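Local atomic coordinates of similar to hydroxylamine oxidoreductase (Kuenenia stuttgartiensis, PDB entry 6H5L), a protein that probably works as an oxidoreductase, forming a multi-haem c subunit of a large reductase complex from an anammox bacterium. Residues F45-W54 / L193-S204; P182-R190 / D401-I409. One frame throughout, in Å; residues are numbered along the deposited sequence.

Interaction 1. Residues F45-W54 / L193-S204; sequences FKAQMLDMYW and LYGQHGCDMCHS. With HEC (heme c), chain F.
Q48 and Y194 meet because each holds CG opposite its own carbonyl carbon; Q48 (chi1 -62°) then runs on extended, sliding its amide past L193 and the tyrosine ring toward helix 197-202. Its CG lies over the face of Y194, 4.1 Å from the ring centroid, a CH-pi contact. At the far end NE2 makes a weak but almost straight hydrogen bond to Q196 O (3.3 Å) and a further one to Y184 OH, while OE1 takes a hydrogen bond from a water that also bonds H197 ND1. Y194 in turn accepts M49 N at its OH (3.2 Å), and M49, bent at chi3, brings CE to 3.6 Å from Y194 CE1. Y362 of the second subunit meets the H197 ring.

The second half of the contact rests on W54. One face of its indole receives M201 CA, 4.0 Å from the centroid of the five-membered ring, with L50 O over the opposite face. M201 CG touches W54 CZ2 at 3.6 Å, SD adds an oblique Met-aromatic contact, and S204 CB packs on W54 CB. Replacing the tryptophan by an alanine would probably open a gap beside M201 and S204 and leave the methionine side chain freer to turn.

The CxxCH motif runs from C199 in helix 197-202 to H203 just after it: C199 SG and C202 SG are thioether-linked to heme c, and H203 NE2 binds the iron (2.0 Å), its ND1 tied to S174 O. Between the two halves the like charges of D51 and D200 lie close in a buried place, which might disfavour two full charges; D200 OD1 is held by Y184 and N178. A water completes the iron's coordination, consistent with a sixth position open to exchange.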
loop_
_atom_site.group_PDB
_atom_site.type_symbol
_atom_site.label_atom_id
_atom_site.label_comp_id
_atom_site.label_asym_id
_atom_site.label_seq_id
_atom_site.Cartn_x
_atom_site.Cartn_y
_atom_site.Cartn_z
ATOM N N PHE A 45 20.156 10.903 -62.385
ATOM C CA PHE A 45 19.432 9.792 -61.787
ATOM C C PHE A 45 18.068 10.287 -61.330
ATOM O O PHE A 45 17.758 11.480 -61.404
ATOM C CB PHE A 45 20.219 9.173 -60.625
ATOM C CG PHE A 45 20.324 10.063 -59.415
ATOM C CD1 PHE A 45 21.302 11.041 -59.339
ATOM C CD2 PHE A 45 19.452 9.910 -58.349
ATOM C CE1 PHE A 45 21.403 11.855 -58.225
ATOM C CE2 PHE A 45 19.546 10.721 -57.235
ATOM C CZ PHE A 45 20.522 11.695 -57.171
ATOM N N LYS A 46 17.247 9.353 -60.855
ATOM C CA LYS A 46 15.951 9.659 -60.270
ATOM C C LYS A 46 15.923 9.164 -58.832
ATOM O O LYS A 46 16.607 8.201 -58.477
ATOM C CB LYS A 46 14.804 9.025 -61.069
ATOM C CG LYS A 46 14.669 9.565 -62.482
ATOM C CD LYS A 46 13.349 9.156 -63.110
ATOM C CE LYS A 46 13.187 9.771 -64.491
ATOM N NZ LYS A 46 11.810 9.575 -65.027
ATOM N N ALA A 47 15.131 9.838 -58.006
ATOM C CA ALA A 47 15.078 9.510 -56.591
ATOM C C ALA A 47 14.361 8.185 -56.362
ATOM O O ALA A 47 13.465 7.797 -57.117
ATOM C CB ALA A 47 14.373 10.619 -55.814
ATOM N N GLN A 48 14.769 7.485 -55.307
ATOM C CA GLN A 48 14.048 6.297 -54.883
ATOM C C GLN A 48 12.686 6.695 -54.319
ATOM O O GLN A 48 12.474 7.834 -53.891
ATOM C CB GLN A 48 14.857 5.517 -53.845
ATOM C CG GLN A 48 16.196 5.015 -54.365
ATOM C CD GLN A 48 17.020 4.319 -53.297
ATOM O OE1 GLN A 48 16.599 3.312 -52.727
ATOM N NE2 GLN A 48 18.203 4.855 -53.021
ATOM N N MET A 49 11.756 5.737 -54.331
ATOM C CA MET A 49 10.376 6.022 -53.945
ATOM C C MET A 49 10.294 6.617 -52.542
ATOM O O MET A 49 9.584 7.604 -52.313
ATOM C CB MET A 49 9.537 4.747 -54.033
ATOM C CG MET A 49 9.297 4.246 -55.445
ATOM S SD MET A 49 8.551 2.605 -55.455
ATOM C CE MET A 49 9.916 1.608 -54.862
ATOM N N LEU A 50 11.025 6.035 -51.590
ATOM C CA LEU A 50 10.926 6.452 -50.197
ATOM C C LEU A 50 11.536 7.822 -49.932
ATOM O O LEU A 50 11.432 8.315 -48.803
ATOM C CB LEU A 50 11.589 5.412 -49.298
ATOM C CG LEU A 50 10.868 4.069 -49.202
ATOM C CD1 LEU A 50 11.855 2.970 -48.862
ATOM C CD2 LEU A 50 9.761 4.139 -48.161
ATOM N N ASP A 51 12.168 8.446 -50.929
ATOM C CA ASP A 51 12.677 9.799 -50.747
ATOM C C ASP A 51 11.557 10.809 -50.539
ATOM O O ASP A 51 11.823 11.918 -50.060
ATOM C CB ASP A 51 13.544 10.200 -51.939
ATOM C CG ASP A 51 14.833 9.402 -52.011
ATOM O OD1 ASP A 51 15.119 8.644 -51.059
ATOM O OD2 ASP A 51 15.564 9.529 -53.015
ATOM N N MET A 52 10.317 10.458 -50.899
ATOM C CA MET A 52 9.169 11.251 -50.475
ATOM C C MET A 52 9.182 11.459 -48.969
ATOM O O MET A 52 8.882 12.557 -48.478
ATOM C CB MET A 52 7.862 10.570 -50.884
ATOM C CG MET A 52 7.555 10.543 -52.367
ATOM S SD MET A 52 5.917 9.832 -52.621
ATOM C CE MET A 52 5.757 9.938 -54.398
ATOM N N TYR A 53 9.526 10.411 -48.221
ATOM C CA TYR A 53 9.536 10.456 -46.767
ATOM C C TYR A 53 10.903 10.781 -46.183
ATOM O O TYR A 53 10.971 11.423 -45.133
ATOM C CB TYR A 53 9.043 9.119 -46.199
ATOM C CG TYR A 53 7.648 8.737 -46.656
ATOM C CD1 TYR A 53 6.523 9.215 -45.993
ATOM C CD2 TYR A 53 7.456 7.900 -47.749
ATOM C CE1 TYR A 53 5.246 8.870 -46.408
ATOM C CE2 TYR A 53 6.186 7.550 -48.169
ATOM C CZ TYR A 53 5.085 8.037 -47.496
ATOM O OH TYR A 53 3.821 7.688 -47.917
ATOM N N TRP A 54 11.995 10.368 -46.834
ATOM C CA TRP A 54 13.314 10.648 -46.275
ATOM C C TRP A 54 13.691 12.115 -46.461
ATOM O O TRP A 54 14.310 12.718 -45.576
ATOM C CB TRP A 54 14.374 9.739 -46.901
ATOM C CG TRP A 54 14.110 8.243 -46.859
ATOM C CD1 TRP A 54 14.496 7.334 -47.800
ATOM C CD2 TRP A 54 13.428 7.493 -45.835
ATOM N NE1 TRP A 54 14.101 6.073 -47.433
ATOM C CE2 TRP A 54 13.441 6.141 -46.236
ATOM C CE3 TRP A 54 12.808 7.830 -44.627
ATOM C CZ2 TRP A 54 12.857 5.129 -45.474
ATOM C CZ3 TRP A 54 12.229 6.824 -43.871
ATOM C CH2 TRP A 54 12.259 5.490 -44.299
ATOM N N LEU A 193 20.185 1.568 -58.458
ATOM C CA LEU A 193 19.710 2.689 -57.654
ATOM C C LEU A 193 19.158 2.214 -56.316
ATOM O O LEU A 193 19.485 2.772 -55.263
ATOM C CB LEU A 193 18.643 3.471 -58.421
ATOM C CG LEU A 193 17.881 4.517 -57.602
ATOM C CD1 LEU A 193 18.776 5.696 -57.243
ATOM C CD2 LEU A 193 16.629 4.981 -58.333
ATOM N N TYR A 194 18.315 1.183 -56.340
ATOM C CA TYR A 194 17.695 0.689 -55.119
ATOM C C TYR A 194 18.606 -0.222 -54.309
ATOM O O TYR A 194 18.224 -0.627 -53.206
ATOM C CB TYR A 194 16.387 -0.027 -55.451
ATOM C CG TYR A 194 15.269 0.936 -55.769
ATOM C CD1 TYR A 194 14.464 1.448 -54.760
ATOM C CD2 TYR A 194 15.032 1.351 -57.073
ATOM C CE1 TYR A 194 13.446 2.339 -55.042
ATOM C CE2 TYR A 194 14.016 2.239 -57.364
ATOM C CZ TYR A 194 13.227 2.730 -56.346
ATOM O OH TYR A 194 12.216 3.615 -56.637
ATOM N N GLY A 195 19.791 -0.557 -54.822
ATOM C CA GLY A 195 20.801 -1.165 -53.976
ATOM C C GLY A 195 21.297 -0.231 -52.893
ATOM O O GLY A 195 21.853 -0.690 -51.890
ATOM N N GLN A 196 21.093 1.075 -53.072
ATOM C CA GLN A 196 21.410 2.085 -52.072
ATOM C C GLN A 196 20.219 2.395 -51.172
ATOM O O GLN A 196 20.084 3.527 -50.688
ATOM C CB GLN A 196 21.917 3.348 -52.768
ATOM C CG GLN A 196 23.056 3.065 -53.741
ATOM C CD GLN A 196 23.444 4.271 -54.568
ATOM O OE1 GLN A 196 24.624 4.605 -54.679
ATOM N NE2 GLN A 196 22.456 4.927 -55.162
ATOM N N HIS A 197 19.343 1.406 -50.958
ATOM C CA HIS A 197 18.152 1.590 -50.131
ATOM C C HIS A 197 18.517 2.060 -48.729
ATOM O O HIS A 197 17.923 3.009 -48.204
ATOM C CB HIS A 197 17.366 0.277 -50.075
ATOM C CG HIS A 197 16.272 0.259 -49.052
ATOM N ND1 HIS A 197 14.971 0.608 -49.348
ATOM C CD2 HIS A 197 16.280 -0.085 -47.743
ATOM C CE1 HIS A 197 14.229 0.487 -48.263
ATOM N NE2 HIS A 197 14.997 0.069 -47.274
ATOM N N GLY A 198 19.487 1.394 -48.099
ATOM C CA GLY A 198 19.908 1.789 -46.769
ATOM C C GLY A 198 20.574 3.146 -46.715
ATOM O O GLY A 198 20.568 3.787 -45.660
ATOM N N CYS A 199 21.139 3.604 -47.835
ATOM C CA CYS A 199 21.826 4.892 -47.848
ATOM C C CYS A 199 20.841 6.040 -47.655
ATOM O O CYS A 199 21.036 6.899 -46.786
ATOM C CB CYS A 199 22.605 5.058 -49.154
ATOM S SG CYS A 199 23.763 3.713 -49.512
ATOM N N ASP A 200 19.774 6.073 -48.459
ATOM C CA ASP A 200 18.766 7.119 -48.311
ATOM C C ASP A 200 18.063 7.034 -46.963
ATOM O O ASP A 200 17.624 8.058 -46.425
ATOM C CB ASP A 200 17.741 7.028 -49.440
ATOM C CG ASP A 200 18.367 7.172 -50.812
ATOM O OD1 ASP A 200 19.602 7.020 -50.920
ATOM O OD2 ASP A 200 17.628 7.449 -51.780
ATOM N N MET A 201 17.951 5.828 -46.406
ATOM C CA MET A 201 17.269 5.635 -45.133
ATOM C C MET A 201 18.118 6.087 -43.952
ATOM O O MET A 201 17.573 6.583 -42.959
ATOM C CB MET A 201 16.891 4.161 -44.978
ATOM C CG MET A 201 15.863 3.864 -43.904
ATOM S SD MET A 201 15.250 2.174 -44.041
ATOM C CE MET A 201 14.272 2.042 -42.547
ATOM N N CYS A 202 19.439 5.941 -44.047
ATOM C CA CYS A 202 20.337 6.301 -42.959
ATOM C C CYS A 202 20.753 7.763 -43.002
ATOM O O CYS A 202 21.010 8.354 -41.947
ATOM C CB CYS A 202 21.585 5.415 -42.997
ATOM S SG CYS A 202 22.534 5.340 -41.459
ATOM N N HIS A 203 20.830 8.359 -44.194
ATOM C CA HIS A 203 21.119 9.780 -44.345
ATOM C C HIS A 203 19.863 10.638 -44.387
ATOM O O HIS A 203 19.906 11.754 -44.916
ATOM C CB HIS A 203 21.961 10.019 -45.600
ATOM C CG HIS A 203 23.381 9.570 -45.472
ATOM N ND1 HIS A 203 24.437 10.455 -45.365
ATOM C CD2 HIS A 203 23.922 8.332 -45.425
ATOM C CE1 HIS A 203 25.569 9.782 -45.267
ATOM N NE2 HIS A 203 25.282 8.493 -45.300
ATOM N N SER A 204 18.764 10.152 -43.823
ATOM C CA SER A 204 17.497 10.865 -43.794
ATOM C C SER A 204 17.346 11.775 -42.581
ATOM O O SER A 204 16.273 12.359 -42.392
ATOM C CB SER A 204 16.330 9.872 -43.830
ATOM O OG SER A 204 16.299 9.066 -42.663
HETATM FE FE HEC F . 27.000 7.495 -45.164
HETATM C CHA HEC F . 29.594 9.105 -43.691
HETATM C CHB HEC F . 27.771 8.684 -48.173
HETATM C CHC HEC F . 25.133 4.929 -46.666
HETATM C CHD HEC F . 25.637 6.659 -42.179
HETATM N NA HEC F . 28.420 8.697 -45.806
HETATM C C1A HEC F . 29.439 9.252 -45.057
HETATM C C2A HEC F . 30.291 9.993 -45.973
HETATM C C3A HEC F . 29.782 9.875 -47.204
HETATM C C4A HEC F . 28.590 9.055 -47.128
HETATM C CMA HEC F . 30.363 10.504 -48.489
HETATM C CAA HEC F . 31.565 10.794 -45.618
HETATM C CBA HEC F . 31.235 11.906 -44.630
HETATM C CGA HEC F . 30.870 13.154 -45.388
HETATM O O1A HEC F . 29.783 13.711 -45.099
HETATM O O2A HEC F . 31.648 13.581 -46.281
HETATM N NB HEC F . 26.467 6.935 -47.089
HETATM C C1B HEC F . 27.042 7.514 -48.195
HETATM C C2B HEC F . 26.764 6.684 -49.350
HETATM C C3B HEC F . 26.022 5.628 -48.930
HETATM C C4B HEC F . 25.832 5.782 -47.497
HETATM C CMB HEC F . 27.284 7.072 -50.755
HETATM C CAB HEC F . 25.415 4.408 -49.684
HETATM C CBB HEC F . 25.229 4.544 -51.213
HETATM N NC HEC F . 25.595 6.072 -44.552
HETATM C C1C HEC F . 25.014 5.066 -45.300
HETATM C C2C HEC F . 24.364 4.137 -44.389
HETATM C C3C HEC F . 24.411 4.676 -43.159
HETATM C C4C HEC F . 25.243 5.864 -43.232
HETATM C CMC HEC F . 23.475 2.954 -44.843
HETATM C CAC HEC F . 23.796 4.112 -41.853
HETATM C CBC HEC F . 24.389 2.732 -41.502
HETATM N ND HEC F . 27.547 7.826 -43.218
HETATM C C1D HEC F . 26.800 7.400 -42.125
HETATM C C2D HEC F . 27.446 7.861 -40.917
HETATM C C3D HEC F . 28.692 8.634 -41.387
HETATM C C4D HEC F . 28.667 8.553 -42.831
HETATM C CMD HEC F . 26.955 7.617 -39.472
HETATM C CAD HEC F . 29.763 9.348 -40.533
HETATM C CBD HEC F . 30.322 8.415 -39.463
HETATM C CGD HEC F . 31.351 9.159 -38.657
HETATM O O1D HEC F . 31.739 10.274 -39.087
HETATM O O2D HEC F . 31.784 8.640 -37.596
HETATM O O HOH W 1 14.778 2.490 -51.053
HETATM O O HOH W 2 28.352 5.895 -44.914
#

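Interaction 2. Residues P182-R190 / D401-I409; sequences PWYAEAARR and DPYPLSDGI
P182 and L405 lie at the centre of this contact, where the first turn of helix 182-189 meets the turn leading into helix 406-412. P182 CB touches P404 O at 3.5 Å and also packs on L405 CB and I409 CD1, while its CG reaches Y403 CE2 (3.6 Å). W183 sets its CB against P404 and presents its ring edge to Y403 OH, a hydroxyl bonded to L440 O. Three residues on from P182, A185 CB meets L405 CD2.

Polar groups frame this apolar patch. E186, with CG opposite the backbone N (chi1 -175°) and the chain bent at chi2, brings OE2 to a weak hydrogen bond with L405 N. R189 turns its guanidinium edge to D407 in a salt bridge of doubtful exact geometry, its NH1 also reaching E186 OE2 (3.3 Å). R190 grips a single oxygen of D401 with two nitrogens, NH1 to OD2 at 2.8 Å and NH2 to OD2 at 3.0 Å, while its NE bonds E186 OE1. E186 thus has a bond to each arginine and is likely to help place them.

Further out, Q450 N also bonds D401 OD2, Y443 flanks W183 and P404, and W183 lies against a heme c. The whole is a mixed packing contact: helix 182-189 lies against the type II turn Y403-S406 and the start of helix 406-412, with the salt-bridge network of E186, R189, R190, D401 and D407 along its C-terminal side.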
loop_
_atom_site.group_PDB
_atom_site.type_symbol
_atom_site.label_atom_id
_atom_site.label_comp_id
_atom_site.label_asym_id
_atom_site.label_seq_id
_atom_site.Cartn_x
_atom_site.Cartn_y
_atom_site.Cartn_z
ATOM N N PRO A 182 29.839 11.144 -56.661
ATOM C CA PRO A 182 29.477 10.766 -58.035
ATOM C C PRO A 182 29.079 9.310 -58.195
ATOM O O PRO A 182 28.380 8.987 -59.162
ATOM C CB PRO A 182 30.748 11.087 -58.831
ATOM C CG PRO A 182 31.848 10.953 -57.832
ATOM C CD PRO A 182 31.278 11.426 -56.522
ATOM N N TRP A 183 29.491 8.423 -57.289
ATOM C CA TRP A 183 29.174 7.009 -57.449
ATOM C C TRP A 183 27.745 6.668 -57.047
ATOM O O TRP A 183 27.326 5.520 -57.234
ATOM C CB TRP A 183 30.160 6.145 -56.657
ATOM C CG TRP A 183 30.291 6.500 -55.208
ATOM C CD1 TRP A 183 29.521 6.043 -54.176
ATOM C CD2 TRP A 183 31.268 7.370 -54.622
ATOM N NE1 TRP A 183 29.953 6.582 -52.988
ATOM C CE2 TRP A 183 31.024 7.401 -53.235
ATOM C CE3 TRP A 183 32.321 8.131 -55.139
ATOM C CZ2 TRP A 183 31.796 8.159 -52.358
ATOM C CZ3 TRP A 183 33.086 8.884 -54.267
ATOM C CH2 TRP A 183 32.818 8.894 -52.892
ATOM N N TYR A 184 26.987 7.625 -56.509
ATOM C CA TYR A 184 25.565 7.392 -56.278
ATOM C C TYR A 184 24.803 7.385 -57.598
ATOM O O TYR A 184 24.069 6.436 -57.899
ATOM C CB TYR A 184 25.004 8.457 -55.330
ATOM C CG TYR A 184 23.587 8.196 -54.845
ATOM C CD1 TYR A 184 22.489 8.464 -55.657
ATOM C CD2 TYR A 184 23.347 7.702 -53.568
ATOM C CE1 TYR A 184 21.199 8.231 -55.220
ATOM C CE2 TYR A 184 22.056 7.468 -53.121
ATOM C CZ TYR A 184 20.988 7.736 -53.953
ATOM O OH TYR A 184 19.702 7.509 -53.523
ATOM N N ALA A 185 24.968 8.442 -58.398
ATOM C CA ALA A 185 24.285 8.516 -59.686
ATOM C C ALA A 185 24.786 7.443 -60.645
ATOM O O ALA A 185 24.013 6.909 -61.447
ATOM C CB ALA A 185 24.470 9.903 -60.298
ATOM N N GLU A 186 26.079 7.119 -60.579
ATOM C CA GLU A 186 26.626 6.090 -61.456
ATOM C C GLU A 186 25.993 4.734 -61.171
ATOM O O GLU A 186 25.652 3.993 -62.099
ATOM C CB GLU A 186 28.145 6.021 -61.296
ATOM C CG GLU A 186 28.838 5.060 -62.251
ATOM C CD GLU A 186 28.721 5.482 -63.703
ATOM O OE1 GLU A 186 28.101 4.743 -64.496
ATOM O OE2 GLU A 186 29.248 6.558 -64.054
ATOM N N ALA A 187 25.828 4.392 -59.891
ATOM C CA ALA A 187 25.150 3.145 -59.546
ATOM C C ALA A 187 23.721 3.128 -60.077
ATOM O O ALA A 187 23.233 2.086 -60.532
ATOM C CB ALA A 187 25.171 2.936 -58.031
ATOM N N ALA A 188 23.036 4.275 -60.032
ATOM C CA ALA A 188 21.691 4.360 -60.591
ATOM C C ALA A 188 21.703 4.256 -62.110
ATOM O O ALA A 188 20.769 3.700 -62.699
ATOM C CB ALA A 188 21.032 5.665 -60.155
ATOM N N ARG A 189 22.750 4.775 -62.756
ATOM C CA ARG A 189 22.882 4.628 -64.203
ATOM C C ARG A 189 22.923 3.164 -64.604
ATOM O O ARG A 189 22.352 2.777 -65.630
ATOM C CB ARG A 189 24.148 5.332 -64.690
ATOM C CG ARG A 189 24.016 6.815 -64.974
ATOM C CD ARG A 189 25.395 7.405 -65.220
ATOM N NE ARG A 189 25.489 8.152 -66.470
ATOM C CZ ARG A 189 26.637 8.563 -66.999
ATOM N NH1 ARG A 189 27.781 8.293 -66.387
ATOM N NH2 ARG A 189 26.643 9.239 -68.141
ATOM N N ARG A 190 23.602 2.336 -63.813
ATOM C CA ARG A 190 23.818 0.937 -64.147
ATOM C C ARG A 190 22.714 0.022 -63.636
ATOM O O ARG A 190 22.827 -1.200 -63.779
ATOM C CB ARG A 190 25.174 0.481 -63.600
ATOM C CG ARG A 190 26.283 1.478 -63.884
ATOM C CD ARG A 190 27.657 0.850 -63.792
ATOM N NE ARG A 190 28.670 1.732 -64.361
ATOM C CZ ARG A 190 29.807 1.309 -64.899
ATOM N NH1 ARG A 190 30.672 2.182 -65.398
ATOM N NH2 ARG A 190 30.075 0.012 -64.947
ATOM N N ASP A 401 36.951 0.803 -66.906
ATOM C CA ASP A 401 36.019 1.915 -66.822
ATOM C C ASP A 401 36.675 3.111 -66.133
ATOM O O ASP A 401 37.547 2.944 -65.274
ATOM C CB ASP A 401 34.759 1.508 -66.061
ATOM C CG ASP A 401 33.727 0.846 -66.950
ATOM O OD1 ASP A 401 33.978 0.727 -68.168
ATOM O OD2 ASP A 401 32.664 0.441 -66.429
ATOM N N PRO A 402 36.279 4.329 -66.495
ATOM C CA PRO A 402 36.844 5.512 -65.833
ATOM C C PRO A 402 36.316 5.693 -64.420
ATOM O O PRO A 402 35.541 4.866 -63.927
ATOM C CB PRO A 402 36.407 6.663 -66.747
ATOM C CG PRO A 402 35.144 6.172 -67.370
ATOM C CD PRO A 402 35.335 4.693 -67.567
ATOM N N TYR A 403 36.744 6.766 -63.763
ATOM C CA TYR A 403 36.201 7.112 -62.458
ATOM C C TYR A 403 34.684 7.271 -62.566
ATOM O O TYR A 403 34.185 7.738 -63.596
ATOM C CB TYR A 403 36.847 8.404 -61.949
ATOM C CG TYR A 403 36.508 8.775 -60.522
ATOM C CD1 TYR A 403 37.214 8.232 -59.455
ATOM C CD2 TYR A 403 35.488 9.673 -60.242
ATOM C CE1 TYR A 403 36.910 8.572 -58.149
ATOM C CE2 TYR A 403 35.175 10.019 -58.940
ATOM C CZ TYR A 403 35.890 9.466 -57.897
ATOM O OH TYR A 403 35.583 9.807 -56.599
ATOM N N PRO A 404 33.926 6.875 -61.542
ATOM C CA PRO A 404 32.461 6.891 -61.658
ATOM C C PRO A 404 31.924 8.273 -62.011
ATOM O O PRO A 404 32.246 9.272 -61.364
ATOM C CB PRO A 404 31.990 6.436 -60.270
ATOM C CG PRO A 404 33.181 6.594 -59.372
ATOM C CD PRO A 404 34.362 6.335 -60.246
ATOM N N LEU A 405 31.110 8.314 -63.070
ATOM C CA LEU A 405 30.438 9.535 -63.523
ATOM C C LEU A 405 31.443 10.611 -63.929
ATOM O O LEU A 405 31.295 11.786 -63.587
ATOM C CB LEU A 405 29.478 10.061 -62.454
ATOM C CG LEU A 405 28.266 10.850 -62.949
ATOM C CD1 LEU A 405 27.189 9.911 -63.459
ATOM C CD2 LEU A 405 27.724 11.738 -61.848
ATOM N N SER A 406 32.472 10.210 -64.680
ATOM C CA SER A 406 33.481 11.170 -65.116
ATOM C C SER A 406 32.911 12.187 -66.097
ATOM O O SER A 406 33.358 13.339 -66.118
ATOM C CB SER A 406 34.670 10.439 -65.741
ATOM O OG SER A 406 35.322 9.615 -64.791
ATOM N N ASP A 407 31.933 11.786 -66.914
ATOM C CA ASP A 407 31.314 12.728 -67.841
ATOM C C ASP A 407 30.495 13.775 -67.096
ATOM O O ASP A 407 30.489 14.953 -67.476
ATOM C CB ASP A 407 30.441 11.980 -68.848
ATOM C CG ASP A 407 29.412 11.088 -68.181
ATOM O OD1 ASP A 407 29.496 10.899 -66.949
ATOM O OD2 ASP A 407 28.518 10.578 -68.889
ATOM N N GLY A 408 29.797 13.365 -66.035
ATOM C CA GLY A 408 29.030 14.317 -65.251
ATOM C C GLY A 408 29.897 15.228 -64.408
ATOM O O GLY A 408 29.532 16.379 -64.157
ATOM N N ILE A 409 31.052 14.732 -63.960
ATOM C CA ILE A 409 31.977 15.569 -63.198
ATOM C C ILE A 409 32.490 16.712 -64.063
ATOM O O ILE A 409 32.499 17.877 -63.647
ATOM C CB ILE A 409 33.131 14.718 -62.639
ATOM C CG1 ILE A 409 32.621 13.787 -61.538
ATOM C CG2 ILE A 409 34.252 15.608 -62.119
ATOM C CD1 ILE A 409 33.594 12.691 -61.161
#

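Overall arrangement
From the N terminus the chain passes through 45-54, then 182-190, 193-204 and finally 401-409. Interaction 1 closes a loop of 138 intervening residues, bringing an early segment back to the segment holding the CxxCH motif; interaction 2 closes a longer one of 210, joining helix 182-189 to the start of helix 406-412. The segments alternate, so the two loops cross rather than nest. Successive helices 182-189 and 197-202 belong to different contacts, whose centres lie about 17 Å apart. Y184, in the helix of interaction 2, joins them by turning its hydroxyl to both segments of interaction 1, while F45 CD1 packs on A185 CB.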